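Long-range contacts in CdiI toxin (Salmonella enterica subsp. enterica serovar Rubislaw str. ATCC 10717, PDB 4ZQU), which serves as the immunity protein of a contact-dependent growth inhibition module, neutralising the toxic activity of its cognate CdiA toxin: residues B[96-101]-B[111-116]; B[129-134]-B[166-171]. All coordinates share one frame; numbering follows the deposited sequence.

How the interactions relate
Interaction 1 comes first along the chain and is complete before interaction 2 opens. Their centres lie about 22 Å apart and their nearest atoms about 10 Å, so the two do not touch. Interaction 1 joins helix 87-105 to the short helix 110-115; interaction 2 packs helix 161-172 directly on strand 129-138. The antiparallel sheet connects them: helix 110-115 leads into strand 118-124, which pairs with strand 129-138, while Trp-97 and Leu-101, on the first helix of interaction 1, also rest on strand 30-41 of the same sheet. Interaction 2 adjoins the bound CdiA-CT toxin, whereas no other chain of the complex touches interaction 1.

Interaction 1: residues B[96-101]-B[111-116]; sequences EWVKKL and RALFKD
Val-98 meets Leu-113 and Phe-114 with its two methyls, and these contacts form the tight part of the interface. CG1 lies 3.8 Å from Leu-113 CD2, while CG2 comes within 3.7 Å of Phe-114 CZ, at the edge of the phenyl ring and close to its plane. The same CG2 also sits at the edge of the Trp-97 indole, so one methyl fills the corner between two aromatic rims. In Leu-113 the first torsion puts CG anti to the backbone N (chi1 172°), which sends the CD2 branch both to Val-98 and over the rim of one face of the neighbouring Phe-114 ring, 3.5 Å above the plane.

Packing is looser toward the margins. Trp-97 CZ3 and Phe-114 CE1 stand 4.2 Å apart without forming a stack, and Leu-101 CB reaches Leu-113 CD1 at 4.1 Å. No hydrogen bond crosses between the segments. Beyond this apolar patch, Lys-99 points away from the other segment and marks the solvent side of the first helix; its NZ bridges to Glu-96 OE2 at 3.2 Å, approaching on the syn side but 26° out of the carboxylate plane.

The two helices, successive in the chain, cross almost perpendicularly: their segment axes make an angle of 95° and are 11.0 Å apart at closest approach. Met-102 and Tyr-94 of the longer helix extend the apolar cluster, Trp-97 NE1 is hydrogen-bonded to Asp-22 OD1 on strand 19-26, and Leu-32, Gln-38 and Leu-40 of strand 30-41 back Trp-97 and Leu-101.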
ATOM      1  N   GLU B  96     -13.707  -0.430  11.339  1.00 40.03           N
ATOM      2  CA  GLU B  96     -13.850  -0.670  12.770  1.00 39.67           C
ATOM      3  C   GLU B  96     -12.686  -0.062  13.539  1.00 36.26           C
ATOM      4  O   GLU B  96     -12.856   0.448  14.646  1.00 37.72           O
ATOM      5  CB  GLU B  96     -13.954  -2.166  13.059  1.00 39.68           C
ATOM      6  CG  GLU B  96     -15.282  -2.763  12.653  1.00 44.48           C
ATOM      7  CD  GLU B  96     -16.450  -2.054  13.310  1.00 49.90           C
ATOM      8  OE1 GLU B  96     -16.315  -1.640  14.483  1.00 50.10           O
ATOM      9  OE2 GLU B  96     -17.502  -1.906  12.652  1.00 53.84           O
ATOM     10  N   TRP B  97     -11.502  -0.123  12.943  1.00 32.78           N
ATOM     11  CA  TRP B  97     -10.325   0.499  13.525  1.00 32.03           C
ATOM     12  C   TRP B  97     -10.541   2.001  13.649  1.00 36.45           C
ATOM     13  O   TRP B  97     -10.222   2.602  14.675  1.00 37.68           O
ATOM     14  CB  TRP B  97      -9.090   0.203  12.674  1.00 29.34           C
ATOM     15  CG  TRP B  97      -7.842   0.841  13.183  1.00 29.47           C
ATOM     16  CD1 TRP B  97      -6.959   0.313  14.077  1.00 29.25           C
ATOM     17  CD2 TRP B  97      -7.329   2.129  12.822  1.00 29.69           C
ATOM     18  NE1 TRP B  97      -5.926   1.194  14.298  1.00 28.91           N
ATOM     19  CE2 TRP B  97      -6.131   2.316  13.540  1.00 29.03           C
ATOM     20  CE3 TRP B  97      -7.766   3.143  11.963  1.00 31.63           C
ATOM     21  CZ2 TRP B  97      -5.365   3.476  13.425  1.00 31.20           C
ATOM     22  CZ3 TRP B  97      -7.004   4.295  11.851  1.00 32.22           C
ATOM     23  CH2 TRP B  97      -5.818   4.452  12.577  1.00 31.92           C
ATOM     24  N   VAL B  98     -11.097   2.594  12.596  1.00 38.27           N
ATOM     25  CA  VAL B  98     -11.385   4.021  12.567  1.00 39.11           C
ATOM     26  C   VAL B  98     -12.479   4.379  13.565  1.00 43.80           C
ATOM     27  O   VAL B  98     -12.348   5.343  14.320  1.00 48.40           O
ATOM     28  CB  VAL B  98     -11.820   4.484  11.161  1.00 38.38           C
ATOM     29  CG1 VAL B  98     -12.311   5.925  11.199  1.00 40.57           C
ATOM     30  CG2 VAL B  98     -10.677   4.333  10.170  1.00 34.90           C
ATOM     31  N   LYS B  99     -13.553   3.592  13.566  1.00 43.89           N
ATOM     32  CA  LYS B  99     -14.706   3.862  14.417  1.00 46.69           C
ATOM     33  C   LYS B  99     -14.341   3.825  15.899  1.00 46.50           C
ATOM     34  O   LYS B  99     -14.773   4.682  16.666  1.00 48.56           O
ATOM     35  CB  LYS B  99     -15.829   2.862  14.130  1.00 49.28           C
ATOM     36  CG  LYS B  99     -17.105   3.118  14.923  1.00 52.83           C
ATOM     37  CD  LYS B  99     -18.110   1.985  14.760  1.00 53.45           C
ATOM     38  CE  LYS B  99     -18.526   1.819  13.309  1.00 54.66           C
ATOM     39  NZ  LYS B  99     -19.398   0.629  13.109  1.00 56.38           N
ATOM     40  N   LYS B 100     -13.540   2.838  16.292  1.00 44.99           N
ATOM     41  CA  LYS B 100     -13.130   2.695  17.688  1.00 45.20           C
ATOM     42  C   LYS B 100     -12.354   3.908  18.197  1.00 47.00           C
ATOM     43  O   LYS B 100     -12.424   4.245  19.377  1.00 48.34           O
ATOM     44  CB  LYS B 100     -12.284   1.433  17.876  1.00 42.36           C
ATOM     45  CG  LYS B 100     -13.092   0.152  17.973  1.00 43.47           C
ATOM     46  CD  LYS B 100     -12.242  -0.998  18.494  1.00 42.33           C
ATOM     47  CE  LYS B 100     -13.071  -2.261  18.674  1.00 41.31           C
ATOM     48  NZ  LYS B 100     -13.666  -2.726  17.390  1.00 40.51           N
ATOM     49  N   LEU B 101     -11.616   4.562  17.305  1.00 47.11           N
ATOM     50  CA  LEU B 101     -10.814   5.719  17.681  1.00 48.75           C
ATOM     51  C   LEU B 101     -11.669   6.980  17.809  1.00 53.37           C
ATOM     52  O   LEU B 101     -11.443   7.803  18.698  1.00 55.09           O
ATOM     53  CB  LEU B 101      -9.694   5.943  16.663  1.00 46.51           C
ATOM     54  CG  LEU B 101      -8.611   4.862  16.577  1.00 43.98           C
ATOM     55  CD1 LEU B 101      -7.585   5.239  15.525  1.00 43.46           C
ATOM     56  CD2 LEU B 101      -7.936   4.637  17.924  1.00 42.83           C
ATOM     57  N   ARG B 111     -12.927  13.540   9.608  1.00 60.64           N
ATOM     58  CA  ARG B 111     -11.997  14.539   9.102  1.00 60.44           C
ATOM     59  C   ARG B 111     -11.143  15.167  10.201  1.00 59.93           C
ATOM     60  O   ARG B 111     -10.024  15.592   9.934  1.00 60.76           O
ATOM     61  CB  ARG B 111     -12.744  15.626   8.326  1.00 62.86           C
ATOM     62  CG  ARG B 111     -13.680  15.094   7.248  1.00 61.55           C
ATOM     63  CD  ARG B 111     -14.208  16.227   6.375  1.00 65.35           C
ATOM     64  NE  ARG B 111     -13.358  17.415   6.454  1.00 69.14           N
ATOM     65  CZ  ARG B 111     -12.486  17.787   5.519  1.00 70.36           C
ATOM     66  NH1 ARG B 111     -12.334  17.069   4.413  1.00 69.21           N
ATOM     67  NH2 ARG B 111     -11.760  18.883   5.689  1.00 72.22           N
ATOM     68  N   ALA B 112     -11.656  15.215  11.428  1.00 58.86           N
ATOM     69  CA  ALA B 112     -10.885  15.760  12.545  1.00 59.91           C
ATOM     70  C   ALA B 112      -9.958  14.700  13.131  1.00 57.33           C
ATOM     71  O   ALA B 112      -8.934  15.026  13.731  1.00 57.69           O
ATOM     72  CB  ALA B 112     -11.807  16.315  13.623  1.00 62.00           C
ATOM     73  N   LEU B 113     -10.327  13.434  12.958  1.00 54.51           N
ATOM     74  CA  LEU B 113      -9.485  12.317  13.383  1.00 50.51           C
ATOM     75  C   LEU B 113      -8.159  12.309  12.628  1.00 50.63           C
ATOM     76  O   LEU B 113      -7.087  12.277  13.232  1.00 50.37           O
ATOM     77  CB  LEU B 113     -10.210  10.982  13.173  1.00 45.41           C
ATOM     78  CG  LEU B 113      -9.383   9.707  13.387  1.00 41.97           C
ATOM     79  CD1 LEU B 113      -8.942   9.570  14.834  1.00 37.19           C
ATOM     80  CD2 LEU B 113     -10.159   8.474  12.950  1.00 40.14           C
ATOM     81  N   PHE B 114      -8.246  12.356  11.304  1.00 51.85           N
ATOM     82  CA  PHE B 114      -7.076  12.222  10.449  1.00 54.07           C
ATOM     83  C   PHE B 114      -6.387  13.550  10.154  1.00 57.01           C
ATOM     84  O   PHE B 114      -5.258  13.561   9.671  1.00 57.39           O
ATOM     85  CB  PHE B 114      -7.466  11.550   9.131  1.00 54.96           C
ATOM     86  CG  PHE B 114      -7.961  10.142   9.291  1.00 55.53           C
ATOM     87  CD1 PHE B 114      -7.070   9.103   9.502  1.00 54.04           C
ATOM     88  CD2 PHE B 114      -9.316   9.855   9.226  1.00 56.40           C
ATOM     89  CE1 PHE B 114      -7.521   7.805   9.651  1.00 52.52           C
ATOM     90  CE2 PHE B 114      -9.774   8.559   9.374  1.00 53.48           C
ATOM     91  CZ  PHE B 114      -8.876   7.534   9.586  1.00 52.04           C
ATOM     92  N   LYS B 115      -7.066  14.656  10.447  1.00 59.43           N
ATOM     93  CA  LYS B 115      -6.581  15.990  10.089  1.00 61.99           C
ATOM     94  C   LYS B 115      -5.135  16.238  10.506  1.00 64.74           C
ATOM     95  O   LYS B 115      -4.320  16.699   9.707  1.00 65.91           O
ATOM     96  CB  LYS B 115      -7.473  17.066  10.710  1.00 63.03           C
ATOM     97  CG  LYS B 115      -7.079  18.482  10.339  1.00 64.77           C
ATOM     98  CD  LYS B 115      -8.104  19.485  10.832  1.00 66.33           C
ATOM     99  CE  LYS B 115      -8.321  19.347  12.327  1.00 66.40           C
ATOM    100  NZ  LYS B 115      -9.353  20.293  12.827  1.00 70.21           N
ATOM    101  N   ASP B 116      -4.817  15.934  11.759  1.00 65.69           N
ATOM    102  CA  ASP B 116      -3.476  16.188  12.266  1.00 67.14           C
ATOM    103  C   ASP B 116      -2.724  14.889  12.528  1.00 61.76           C
ATOM    104  O   ASP B 116      -1.942  14.793  13.472  1.00 63.32           O
ATOM    105  CB  ASP B 116      -3.544  17.032  13.539  1.00 73.10           C
ATOM    106  CG  ASP B 116      -4.092  18.423  13.279  1.00 80.70           C
ATOM    107  OD1 ASP B 116      -3.881  18.938  12.163  1.00 84.88           O
ATOM    108  OD2 ASP B 116      -4.745  18.997  14.177  1.00 83.25           O
TER

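Interaction 2: residues B[129-134]-B[166-171]; sequences ITISPT and AGLRLA
Ile-131 reaches from its strand to Gly-167, Leu-168 and Ala-171 of the facing helix, making the largest single contribution to the contact. Its CB is directed toward the helix, and there the chain divides. The CG2 branch, anti to the backbone N, touches two side chains in directions roughly at a right angle: it is 3.5 Å from Ala-171 CB and 3.7 Å from Leu-168 CD1, with the Leu-168 side chain crossing at about a right angle. The other branch starts at CG1, which serves as a spacer, and continues extended (chi2 -179°) to CD1. This terminal methyl lies against helix backbone, meeting the main chain 3.6 Å from Leu-168 N and 3.8 Å from Gly-167 C.

Two residues along the strand, Pro-133 faces the helix again and places CB 3.4 Å from Ala-171 O, a van der Waals contact of ring against carbonyl. Ser-132, between them, turns its CB away and hydrogen-bonds through OG to Asn-152. The helix contributes residues 167, 168 and 171, which lie within about one turn and thus present a single face. No hydrogen bond joins the segments; they bury 206 Å² between them, largely by van der Waals contact, with the axes 8.1 Å apart and inclined by 24°.

Pro-133 O also accepts a hydrogen bond from Lys-70 NZ of the CdiA-CT toxin chain, putting this strand at the complex interface. Helix 161-172 lies over the sheet: Ile-122 and Cys-120 of strand 118-124 and Val-153 of strand 153-155 meet the same helix, while Leu-50 and Val-54 of helix 47-59 pack on Leu-168.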
ATOM      1  N   ILE B 129      16.111  -2.803  11.943  1.00 35.67           N
ATOM      2  CA  ILE B 129      14.780  -2.268  12.202  1.00 33.64           C
ATOM      3  C   ILE B 129      14.603  -0.957  11.441  1.00 34.67           C
ATOM      4  O   ILE B 129      15.321   0.012  11.684  1.00 34.75           O
ATOM      5  CB  ILE B 129      14.542  -2.025  13.702  1.00 33.01           C
ATOM      6  CG1 ILE B 129      14.731  -3.321  14.493  1.00 31.96           C
ATOM      7  CG2 ILE B 129      13.156  -1.449  13.932  1.00 33.59           C
ATOM      8  CD1 ILE B 129      14.666  -3.135  15.992  1.00 30.26           C
ATOM      9  N   THR B 130      13.652  -0.929  10.515  1.00 35.39           N
ATOM     10  CA  THR B 130      13.451   0.248   9.680  1.00 35.42           C
ATOM     11  C   THR B 130      12.181   1.009  10.055  1.00 34.53           C
ATOM     12  O   THR B 130      11.077   0.462  10.009  1.00 32.95           O
ATOM     13  CB  THR B 130      13.384  -0.126   8.187  1.00 35.12           C
ATOM     14  OG1 THR B 130      14.555  -0.870   7.828  1.00 36.49           O
ATOM     15  CG2 THR B 130      13.301   1.126   7.329  1.00 35.73           C
ATOM     16  N   ILE B 131      12.353   2.272  10.426  1.00 34.82           N
ATOM     17  CA  ILE B 131      11.231   3.148  10.734  1.00 34.19           C
ATOM     18  C   ILE B 131      11.121   4.215   9.649  1.00 35.52           C
ATOM     19  O   ILE B 131      12.020   5.045   9.486  1.00 38.07           O
ATOM     20  CB  ILE B 131      11.384   3.805  12.121  1.00 32.89           C
ATOM     21  CG1 ILE B 131      11.787   2.754  13.162  1.00 29.79           C
ATOM     22  CG2 ILE B 131      10.094   4.499  12.526  1.00 32.71           C
ATOM     23  CD1 ILE B 131      11.927   3.301  14.565  1.00 29.27           C
ATOM     24  N   SER B 132      10.021   4.182   8.904  1.00 33.40           N
ATOM     25  CA  SER B 132       9.882   5.001   7.706  1.00 34.26           C
ATOM     26  C   SER B 132       8.789   6.056   7.844  1.00 34.15           C
ATOM     27  O   SER B 132       7.622   5.725   8.041  1.00 31.93           O
ATOM     28  CB  SER B 132       9.597   4.111   6.493  1.00 34.67           C
ATOM     29  OG  SER B 132       9.553   4.869   5.295  1.00 37.85           O
ATOM     30  N   PRO B 133       9.167   7.338   7.730  1.00 37.36           N
ATOM     31  CA  PRO B 133       8.186   8.425   7.771  1.00 39.94           C
ATOM     32  C   PRO B 133       7.388   8.517   6.470  1.00 42.36           C
ATOM     33  O   PRO B 133       7.765   7.908   5.467  1.00 41.29           O
ATOM     34  CB  PRO B 133       9.055   9.666   7.979  1.00 41.29           C
ATOM     35  CG  PRO B 133      10.351   9.315   7.327  1.00 40.09           C
ATOM     36  CD  PRO B 133      10.541   7.837   7.544  1.00 38.14           C
ATOM     37  N   THR B 134       6.289   9.266   6.493  1.00 44.93           N
ATOM     38  CA  THR B 134       5.444   9.420   5.314  1.00 44.08           C
ATOM     39  C   THR B 134       5.083  10.878   5.066  1.00 47.31           C
ATOM     40  O   THR B 134       5.307  11.740   5.916  1.00 48.42           O
ATOM     41  CB  THR B 134       4.131   8.619   5.437  1.00 40.03           C
ATOM     42  OG1 THR B 134       3.395   9.073   6.581  1.00 38.85           O
ATOM     43  CG2 THR B 134       4.413   7.134   5.576  1.00 37.51           C
ATOM     44  N   ALA B 166      12.929   6.017  20.852  1.00 39.99           N
ATOM     45  CA  ALA B 166      13.602   7.260  20.491  1.00 41.29           C
ATOM     46  C   ALA B 166      13.701   7.419  18.976  1.00 41.22           C
ATOM     47  O   ALA B 166      13.507   8.512  18.443  1.00 42.95           O
ATOM     48  CB  ALA B 166      14.985   7.313  21.117  1.00 42.69           C
ATOM     49  N   GLY B 167      14.007   6.323  18.290  1.00 39.39           N
ATOM     50  CA  GLY B 167      14.096   6.335  16.843  1.00 39.59           C
ATOM     51  C   GLY B 167      12.755   6.619  16.197  1.00 39.71           C
ATOM     52  O   GLY B 167      12.679   7.258  15.148  1.00 40.24           O
ATOM     53  N   LEU B 168      11.691   6.143  16.835  1.00 39.38           N
ATOM     54  CA  LEU B 168      10.340   6.353  16.333  1.00 39.47           C
ATOM     55  C   LEU B 168       9.977   7.832  16.347  1.00 42.96           C
ATOM     56  O   LEU B 168       9.389   8.344  15.396  1.00 46.10           O
ATOM     57  CB  LEU B 168       9.331   5.549  17.156  1.00 37.19           C
ATOM     58  CG  LEU B 168       7.862   5.649  16.742  1.00 33.94           C
ATOM     59  CD1 LEU B 168       7.698   5.388  15.255  1.00 33.16           C
ATOM     60  CD2 LEU B 168       7.030   4.669  17.548  1.00 31.25           C
ATOM     61  N   ARG B 169      10.338   8.517  17.426  1.00 43.42           N
ATOM     62  CA  ARG B 169      10.059   9.942  17.541  1.00 46.28           C
ATOM     63  C   ARG B 169      10.873  10.742  16.533  1.00 45.68           C
ATOM     64  O   ARG B 169      10.428  11.780  16.043  1.00 46.84           O
ATOM     65  CB  ARG B 169      10.338  10.428  18.961  1.00 50.02           C
ATOM     66  CG  ARG B 169       9.455   9.757  19.993  1.00 52.54           C
ATOM     67  CD  ARG B 169       8.746  10.783  20.848  1.00 56.36           C
ATOM     68  NE  ARG B 169       7.809  10.164  21.779  1.00 57.19           N
ATOM     69  CZ  ARG B 169       6.939  10.844  22.519  1.00 61.90           C
ATOM     70  NH1 ARG B 169       6.893  12.168  22.433  1.00 65.76           N
ATOM     71  NH2 ARG B 169       6.117  10.206  23.340  1.00 62.00           N
ATOM     72  N   LEU B 170      12.066  10.246  16.219  1.00 43.99           N
ATOM     73  CA  LEU B 170      12.905  10.865  15.205  1.00 43.40           C
ATOM     74  C   LEU B 170      12.236  10.767  13.840  1.00 43.36           C
ATOM     75  O   LEU B 170      12.322  11.687  13.030  1.00 44.94           O
ATOM     76  CB  LEU B 170      14.286  10.209  15.169  1.00 42.29           C
ATOM     77  CG  LEU B 170      15.228  10.669  14.054  1.00 42.53           C
ATOM     78  CD1 LEU B 170      15.450  12.172  14.118  1.00 44.32           C
ATOM     79  CD2 LEU B 170      16.549   9.924  14.131  1.00 42.31           C
ATOM     80  N   ALA B 171      11.564   9.650  13.594  1.00 43.42           N
ATOM     81  CA  ALA B 171      10.866   9.451  12.332  1.00 43.06           C
ATOM     82  C   ALA B 171       9.581  10.269  12.288  1.00 46.01           C
ATOM     83  O   ALA B 171       9.179  10.748  11.228  1.00 46.32           O
ATOM     84  CB  ALA B 171      10.569   7.983  12.118  1.00 37.99           C
TER